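Local coordinates for protein biotin transporter BioY (Lactococcus lactis subsp. cremoris, PDB 4DVE) that is a membrane-embedded protein that binds biotin and probably works as the substrate-binding component of an energy-coupling factor ABC transporter, at residues I133-F138 / L179-V184; I149-Q154 / L160-S165. All blocks are in the same frame, centred on the assembly; numbering follows the deposited sequence.

Interaction 1: residues I133-F138 / L179-V184; sequences IIVLLF and LTVVIV
V135 meets T180 and V181 in a small apolar contact between two membrane helices, 128-155 and 170-189, inside the BioY helical bundle. All three residues are buried. The two segments together hide 103 Å², about half of it on V135. The helices stand fairly well apart, since even the nearest alpha carbons, those of V135 and V181, are 7.8 Å from each other, and the gap is bridged by methyl groups alone. With CG1 anti to the backbone N (chi1 170°) and CG2 beside it, both methyls of V135 project toward helix 170-189. CG2 meets V181 CG2 at 4.2 Å, while CG1 comes within 4.3 Å of T180 CG2. That threonine methyl is also 4.4 Å from V135 CG2 and therefore sits nearly evenly against both branches of the valine. V135 and V181 pass each other in opposite senses and touch by one methyl each. T180 turns its methyl to V135, while OG1 is hydrogen-bonded to the carbonyl oxygen of K176, one turn earlier, and K176 is one of the residues lining the biotin pocket. Biotin itself lies about 12 Å from the V135 side chain, so this is structural packing away from the ligand. Around the contact, helix 52-80 closes in through M53, M56 and M57 against T180, and V181 also rests on E131 and L132 of helix 128-155. I134 and F138 instead face helix 100-119, so helix 128-155 is packed between several neighbours.

Interaction 2: residues I149-Q154 / L160-S165; sequences IWLSFQ and LTSLIS
S162 packs against L151 and S152 where a tight turn after helix 128-155 folds the short helix 159-165 back at a slant against its end, in the membrane bundle of the BioY family. The close part is built on two small side chains. The alpha carbons of S152 and S162 are 5.8 Å apart, and their CB atoms meet at 4.2 Å. S162 OG, anti to its backbone N (chi1 -177°), lies alongside the L151 side chain, 3.4 Å from CD2. The hydroxyl is hydrogen-bonded to the carbonyl oxygen of A148, just before 149-154 on helix 128-155; this polar tie links the two helices and is consistent with so near an approach to a leucine methyl. S152 OG is bonded in turn to I157 O, fastening the same helix end to the linking turn. L151 also touches P98, the residue before S99 of the biotin pocket.

The packing slackens toward I149 and L163. The tip of L163 leans toward the first helix, yet L163 CD2 stays 5.2 Å from I149 CG1. L160, T161 and I164 lie on the exposed side of the short helix and make no contact with 149-154. At the final turn of that helix, T161 O accepts both S165 N and S165 OG; the two donors arrive from opposite faces of the carbonyl plane, OG at 2.7 Å and tilted 30° from it.

Overall arrangement
Interactions 1 and 2 both use helix 128-155, but their centres are about 25 Å apart and they do not touch. Interaction 2 is nested within the chain loop that interaction 1 closes; after its helix 159-165, 170-189 is the next helix in the chain. The centre of interaction 1 is about 10 Å from that of the chain, and that of interaction 2 about 20 Å. Interaction 1 joins helices far apart in sequence through three buried residues and is apolar. Interaction 2 joins sequence neighbours, buries more area (154 against 103 Å²) and includes the partly exposed S152. Its closer approach goes with two small serines, of which S162 is bonded to a carbonyl of the facing helix.

Interaction 1: residues I133-F138 / L179-V184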
ATOM      1  N   ILE A 133       8.477   7.647  -8.992  1.00 40.42           N
ATOM      2  CA  ILE A 133       8.307   6.677 -10.053  1.00 41.05           C
ATOM      3  C   ILE A 133       8.254   5.246  -9.499  1.00 37.94           C
ATOM      4  O   ILE A 133       7.442   4.447  -9.951  1.00 35.25           O
ATOM      5  CB  ILE A 133       9.387   6.826 -11.140  1.00 44.52           C
ATOM      6  CG1 ILE A 133       9.259   8.199 -11.837  1.00 47.58           C
ATOM      7  CG2 ILE A 133       9.302   5.669 -12.136  1.00 45.03           C
ATOM      8  CD1 ILE A 133       7.844   8.570 -12.290  1.00 49.43           C
ATOM      9  N   ILE A 134       9.109   4.926  -8.528  1.00 37.47           N
ATOM     10  CA  ILE A 134       9.063   3.612  -7.854  1.00 36.50           C
ATOM     11  C   ILE A 134       7.714   3.398  -7.157  1.00 34.16           C
ATOM     12  O   ILE A 134       7.088   2.313  -7.265  1.00 34.90           O
ATOM     13  CB  ILE A 134      10.246   3.437  -6.864  1.00 37.44           C
ATOM     14  CG1 ILE A 134      11.568   3.405  -7.636  1.00 40.80           C
ATOM     15  CG2 ILE A 134      10.095   2.169  -6.002  1.00 33.67           C
ATOM     16  CD1 ILE A 134      12.770   3.742  -6.750  1.00 43.37           C
ATOM     17  N   VAL A 135       7.230   4.429  -6.476  1.00 32.80           N
ATOM     18  CA  VAL A 135       5.946   4.327  -5.801  1.00 32.30           C
ATOM     19  C   VAL A 135       4.814   4.141  -6.825  1.00 32.99           C
ATOM     20  O   VAL A 135       3.941   3.304  -6.641  1.00 32.13           O
ATOM     21  CB  VAL A 135       5.676   5.527  -4.854  1.00 32.64           C
ATOM     22  CG1 VAL A 135       4.224   5.503  -4.352  1.00 30.72           C
ATOM     23  CG2 VAL A 135       6.669   5.509  -3.678  1.00 32.14           C
ATOM     24  N   LEU A 136       4.859   4.893  -7.918  1.00 34.25           N
ATOM     25  CA  LEU A 136       3.871   4.762  -9.000  1.00 36.76           C
ATOM     26  C   LEU A 136       3.888   3.338  -9.572  1.00 35.81           C
ATOM     27  O   LEU A 136       2.835   2.679  -9.731  1.00 33.46           O
ATOM     28  CB  LEU A 136       4.227   5.737 -10.125  1.00 41.96           C
ATOM     29  CG  LEU A 136       3.308   6.363 -11.166  1.00 50.32           C
ATOM     30  CD1 LEU A 136       3.975   6.393 -12.556  1.00 47.16           C
ATOM     31  CD2 LEU A 136       1.880   5.853 -11.202  1.00 47.31           C
ATOM     32  N   LEU A 137       5.091   2.854  -9.876  1.00 35.48           N
ATOM     33  CA  LEU A 137       5.210   1.546 -10.514  1.00 37.66           C
ATOM     34  C   LEU A 137       4.616   0.435  -9.647  1.00 34.04           C
ATOM     35  O   LEU A 137       3.818  -0.401 -10.137  1.00 33.08           O
ATOM     36  CB  LEU A 137       6.655   1.251 -10.863  1.00 39.79           C
ATOM     37  CG  LEU A 137       7.068   0.255 -11.922  1.00 46.55           C
ATOM     38  CD1 LEU A 137       6.448   0.563 -13.298  1.00 49.89           C
ATOM     39  CD2 LEU A 137       8.609   0.309 -12.015  1.00 51.33           C
ATOM     40  N   PHE A 138       4.969   0.434  -8.373  1.00 32.51           N
ATOM     41  CA  PHE A 138       4.596  -0.684  -7.510  1.00 34.03           C
ATOM     42  C   PHE A 138       3.392  -0.476  -6.623  1.00 35.39           C
ATOM     43  O   PHE A 138       2.694  -1.442  -6.314  1.00 40.77           O
ATOM     44  CB  PHE A 138       5.781  -1.156  -6.721  1.00 34.93           C
ATOM     45  CG  PHE A 138       6.925  -1.597  -7.586  1.00 37.86           C
ATOM     46  CD1 PHE A 138       6.783  -2.669  -8.436  1.00 39.90           C
ATOM     47  CD2 PHE A 138       8.141  -0.942  -7.541  1.00 40.74           C
ATOM     48  CE1 PHE A 138       7.838  -3.089  -9.228  1.00 43.44           C
ATOM     49  CE2 PHE A 138       9.194  -1.345  -8.341  1.00 44.02           C
ATOM     50  CZ  PHE A 138       9.044  -2.423  -9.183  1.00 45.80           C
ATOM     51  N   LEU A 179       1.556  12.397  -2.523  1.00 41.44           N
ATOM     52  CA  LEU A 179       1.492  12.707  -1.088  1.00 43.84           C
ATOM     53  C   LEU A 179       2.364  11.736  -0.297  1.00 42.63           C
ATOM     54  O   LEU A 179       2.971  12.120   0.715  1.00 40.14           O
ATOM     55  CB  LEU A 179       0.047  12.652  -0.565  1.00 44.94           C
ATOM     56  CG  LEU A 179      -0.848  13.821  -0.986  1.00 51.60           C
ATOM     57  CD1 LEU A 179      -2.324  13.512  -0.718  1.00 50.95           C
ATOM     58  CD2 LEU A 179      -0.406  15.090  -0.257  1.00 53.00           C
ATOM     59  N   THR A 180       2.392  10.474  -0.743  1.00 39.42           N
ATOM     60  CA  THR A 180       3.281   9.464  -0.146  1.00 39.02           C
ATOM     61  C   THR A 180       4.744   9.923  -0.162  1.00 38.02           C
ATOM     62  O   THR A 180       5.414   9.922   0.872  1.00 37.57           O
ATOM     63  CB  THR A 180       3.147   8.083  -0.828  1.00 37.15           C
ATOM     64  OG1 THR A 180       1.869   7.500  -0.500  1.00 36.20           O
ATOM     65  CG2 THR A 180       4.281   7.131  -0.383  1.00 36.03           C
ATOM     66  N   VAL A 181       5.231  10.344  -1.321  1.00 39.33           N
ATOM     67  CA  VAL A 181       6.626  10.770  -1.432  1.00 41.72           C
ATOM     68  C   VAL A 181       6.890  11.997  -0.548  1.00 45.58           C
ATOM     69  O   VAL A 181       7.863  12.009   0.232  1.00 43.58           O
ATOM     70  CB  VAL A 181       7.061  10.978  -2.888  1.00 43.77           C
ATOM     71  CG1 VAL A 181       8.524  11.481  -2.972  1.00 44.54           C
ATOM     72  CG2 VAL A 181       6.885   9.671  -3.654  1.00 41.51           C
ATOM     73  N   VAL A 182       6.004  12.997  -0.621  1.00 45.60           N
ATOM     74  CA  VAL A 182       6.143  14.206   0.209  1.00 47.64           C
ATOM     75  C   VAL A 182       6.180  13.858   1.709  1.00 46.95           C
ATOM     76  O   VAL A 182       7.099  14.266   2.434  1.00 44.52           O
ATOM     77  CB  VAL A 182       4.993  15.219  -0.037  1.00 49.68           C
ATOM     78  CG1 VAL A 182       5.110  16.396   0.924  1.00 53.72           C
ATOM     79  CG2 VAL A 182       5.001  15.719  -1.486  1.00 49.80           C
ATOM     80  N   ILE A 183       5.186  13.098   2.168  1.00 45.95           N
ATOM     81  CA  ILE A 183       5.091  12.715   3.579  1.00 45.62           C
ATOM     82  C   ILE A 183       6.288  11.868   4.050  1.00 44.63           C
ATOM     83  O   ILE A 183       6.932  12.205   5.072  1.00 43.98           O
ATOM     84  CB  ILE A 183       3.770  12.009   3.884  1.00 46.37           C
ATOM     85  CG1 ILE A 183       2.601  12.999   3.780  1.00 51.22           C
ATOM     86  CG2 ILE A 183       3.759  11.390   5.276  1.00 45.23           C
ATOM     87  CD1 ILE A 183       1.251  12.285   3.683  1.00 49.30           C
ATOM     88  N   VAL A 184       6.626  10.813   3.305  1.00 41.93           N
ATOM     89  CA  VAL A 184       7.705   9.945   3.751  1.00 42.83           C
ATOM     90  C   VAL A 184       9.078  10.626   3.712  1.00 44.89           C
ATOM     91  O   VAL A 184       9.870  10.412   4.639  1.00 42.98           O
ATOM     92  CB  VAL A 184       7.753   8.532   3.116  1.00 42.68           C
ATOM     93  CG1 VAL A 184       6.363   7.920   3.003  1.00 41.18           C
ATOM     94  CG2 VAL A 184       8.488   8.547   1.809  1.00 49.37           C
TER

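Interaction 2: residues I149-Q154 / L160-S165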
ATOM      1  N   ILE A 149      -7.037  -7.681 -13.247  1.00 35.08           N
ATOM      2  CA  ILE A 149      -7.051  -9.061 -13.736  1.00 36.86           C
ATOM      3  C   ILE A 149      -7.928  -9.946 -12.868  1.00 37.13           C
ATOM      4  O   ILE A 149      -8.765 -10.739 -13.364  1.00 36.60           O
ATOM      5  CB  ILE A 149      -5.627  -9.621 -13.852  1.00 41.14           C
ATOM      6  CG1 ILE A 149      -4.881  -8.886 -14.955  1.00 42.91           C
ATOM      7  CG2 ILE A 149      -5.608 -11.117 -14.183  1.00 41.74           C
ATOM      8  CD1 ILE A 149      -3.391  -9.140 -14.866  1.00 49.38           C
ATOM      9  N   TRP A 150      -7.757  -9.819 -11.569  1.00 34.59           N
ATOM     10  CA  TRP A 150      -8.562 -10.576 -10.631  1.00 36.88           C
ATOM     11  C   TRP A 150     -10.033 -10.272 -10.785  1.00 35.69           C
ATOM     12  O   TRP A 150     -10.858 -11.182 -10.861  1.00 34.57           O
ATOM     13  CB  TRP A 150      -8.124 -10.257  -9.227  1.00 38.54           C
ATOM     14  CG  TRP A 150      -8.901 -10.960  -8.165  1.00 41.63           C
ATOM     15  CD1 TRP A 150     -10.181 -10.682  -7.700  1.00 42.52           C
ATOM     16  CD2 TRP A 150      -8.421 -12.038  -7.325  1.00 50.86           C
ATOM     17  NE1 TRP A 150     -10.540 -11.538  -6.696  1.00 43.77           N
ATOM     18  CE2 TRP A 150      -9.516 -12.368  -6.410  1.00 51.07           C
ATOM     19  CE3 TRP A 150      -7.220 -12.738  -7.226  1.00 53.58           C
ATOM     20  CZ2 TRP A 150      -9.389 -13.365  -5.448  1.00 56.88           C
ATOM     21  CZ3 TRP A 150      -7.107 -13.745  -6.254  1.00 56.98           C
ATOM     22  CH2 TRP A 150      -8.168 -14.053  -5.389  1.00 56.95           C
ATOM     23  N   LEU A 151     -10.356  -8.986 -10.859  1.00 33.47           N
ATOM     24  CA  LEU A 151     -11.713  -8.546 -11.097  1.00 35.01           C
ATOM     25  C   LEU A 151     -12.351  -9.188 -12.334  1.00 35.24           C
ATOM     26  O   LEU A 151     -13.474  -9.671 -12.270  1.00 35.94           O
ATOM     27  CB  LEU A 151     -11.759  -7.024 -11.208  1.00 33.02           C
ATOM     28  CG  LEU A 151     -13.119  -6.405 -11.517  1.00 34.46           C
ATOM     29  CD1 LEU A 151     -14.146  -6.669 -10.404  1.00 33.52           C
ATOM     30  CD2 LEU A 151     -12.914  -4.929 -11.845  1.00 32.56           C
ATOM     31  N   SER A 152     -11.626  -9.166 -13.445  1.00 35.42           N
ATOM     32  CA  SER A 152     -12.062  -9.777 -14.691  1.00 38.87           C
ATOM     33  C   SER A 152     -12.473 -11.237 -14.468  1.00 39.45           C
ATOM     34  O   SER A 152     -13.556 -11.671 -14.869  1.00 41.00           O
ATOM     35  CB  SER A 152     -10.930  -9.701 -15.726  1.00 38.43           C
ATOM     36  OG  SER A 152     -11.343 -10.282 -16.936  1.00 43.74           O
ATOM     37  N   PHE A 153     -11.608 -11.981 -13.793  1.00 41.27           N
ATOM     38  CA  PHE A 153     -11.886 -13.385 -13.512  1.00 46.57           C
ATOM     39  C   PHE A 153     -13.009 -13.546 -12.510  1.00 43.73           C
ATOM     40  O   PHE A 153     -13.906 -14.311 -12.739  1.00 43.75           O
ATOM     41  CB  PHE A 153     -10.628 -14.140 -13.048  1.00 50.76           C
ATOM     42  CG  PHE A 153      -9.727 -14.561 -14.179  1.00 57.71           C
ATOM     43  CD1 PHE A 153     -10.015 -15.705 -14.924  1.00 64.67           C
ATOM     44  CD2 PHE A 153      -8.592 -13.829 -14.502  1.00 62.26           C
ATOM     45  CE1 PHE A 153      -9.188 -16.092 -15.970  1.00 67.71           C
ATOM     46  CE2 PHE A 153      -7.761 -14.213 -15.545  1.00 64.01           C
ATOM     47  CZ  PHE A 153      -8.059 -15.346 -16.276  1.00 66.86           C
ATOM     48  N   GLN A 154     -13.001 -12.839 -11.394  1.00 42.55           N
ATOM     49  CA  GLN A 154     -14.024 -13.180 -10.384  1.00 44.38           C
ATOM     50  C   GLN A 154     -15.412 -12.614 -10.671  1.00 41.99           C
ATOM     51  O   GLN A 154     -16.382 -13.171 -10.218  1.00 41.95           O
ATOM     52  CB  GLN A 154     -13.554 -12.948  -8.934  1.00 46.82           C
ATOM     53  CG  GLN A 154     -13.850 -11.622  -8.323  1.00 48.90           C
ATOM     54  CD  GLN A 154     -15.296 -11.375  -7.963  1.00 46.12           C
ATOM     55  OE1 GLN A 154     -15.945 -12.120  -7.238  1.00 50.40           O
ATOM     56  NE2 GLN A 154     -15.779 -10.284  -8.427  1.00 45.11           N
ATOM     57  N   LEU A 160     -10.501  -6.434 -21.067  1.00 47.92           N
ATOM     58  CA  LEU A 160     -10.356  -5.094 -21.628  1.00 49.11           C
ATOM     59  C   LEU A 160     -11.234  -4.094 -20.902  1.00 46.17           C
ATOM     60  O   LEU A 160     -10.828  -2.966 -20.637  1.00 44.85           O
ATOM     61  CB  LEU A 160     -10.725  -5.077 -23.112  1.00 52.91           C
ATOM     62  CG  LEU A 160     -10.493  -3.756 -23.854  1.00 56.20           C
ATOM     63  CD1 LEU A 160      -9.030  -3.344 -23.745  1.00 58.12           C
ATOM     64  CD2 LEU A 160     -10.927  -3.895 -25.323  1.00 62.23           C
ATOM     65  N   THR A 161     -12.442  -4.518 -20.576  1.00 43.77           N
ATOM     66  CA  THR A 161     -13.369  -3.686 -19.825  1.00 42.96           C
ATOM     67  C   THR A 161     -12.874  -3.383 -18.420  1.00 40.53           C
ATOM     68  O   THR A 161     -13.009  -2.269 -17.934  1.00 40.18           O
ATOM     69  CB  THR A 161     -14.727  -4.394 -19.770  1.00 43.26           C
ATOM     70  OG1 THR A 161     -15.168  -4.534 -21.105  1.00 45.71           O
ATOM     71  CG2 THR A 161     -15.758  -3.635 -18.952  1.00 42.60           C
ATOM     72  N   SER A 162     -12.330  -4.391 -17.769  1.00 39.30           N
ATOM     73  CA  SER A 162     -11.786  -4.221 -16.431  1.00 39.38           C
ATOM     74  C   SER A 162     -10.578  -3.273 -16.450  1.00 38.24           C
ATOM     75  O   SER A 162     -10.493  -2.349 -15.631  1.00 37.16           O
ATOM     76  CB  SER A 162     -11.375  -5.577 -15.865  1.00 39.01           C
ATOM     77  OG  SER A 162     -10.913  -5.421 -14.543  1.00 39.22           O
ATOM     78  N   LEU A 163      -9.664  -3.488 -17.399  1.00 37.35           N
ATOM     79  CA  LEU A 163      -8.465  -2.672 -17.483  1.00 39.49           C
ATOM     80  C   LEU A 163      -8.788  -1.198 -17.749  1.00 39.95           C
ATOM     81  O   LEU A 163      -8.239  -0.299 -17.095  1.00 40.89           O
ATOM     82  CB  LEU A 163      -7.525  -3.203 -18.571  1.00 41.49           C
ATOM     83  CG  LEU A 163      -6.834  -4.517 -18.227  1.00 41.29           C
ATOM     84  CD1 LEU A 163      -6.241  -5.122 -19.519  1.00 42.75           C
ATOM     85  CD2 LEU A 163      -5.762  -4.276 -17.164  1.00 37.85           C
ATOM     86  N   ILE A 164      -9.687  -0.957 -18.689  1.00 41.57           N
ATOM     87  CA  ILE A 164     -10.118   0.406 -19.010  1.00 44.26           C
ATOM     88  C   ILE A 164     -10.876   1.088 -17.858  1.00 41.33           C
ATOM     89  O   ILE A 164     -10.641   2.276 -17.567  1.00 40.69           O
ATOM     90  CB  ILE A 164     -10.977   0.435 -20.288  1.00 46.31           C
ATOM     91  CG1 ILE A 164     -10.109   0.131 -21.507  1.00 50.18           C
ATOM     92  CG2 ILE A 164     -11.633   1.797 -20.457  1.00 48.18           C
ATOM     93  CD1 ILE A 164     -10.917  -0.022 -22.797  1.00 55.39           C
ATOM     94  N   SER A 165     -11.752   0.337 -17.199  1.00 38.67           N
ATOM     95  CA  SER A 165     -12.515   0.840 -16.052  1.00 38.48           C
ATOM     96  C   SER A 165     -11.585   1.259 -14.900  1.00 37.29           C
ATOM     97  O   SER A 165     -11.882   2.208 -14.157  1.00 35.85           O
ATOM     98  CB  SER A 165     -13.507  -0.218 -15.546  1.00 39.89           C
ATOM     99  OG  SER A 165     -14.467  -0.518 -16.534  1.00 41.13           O
TER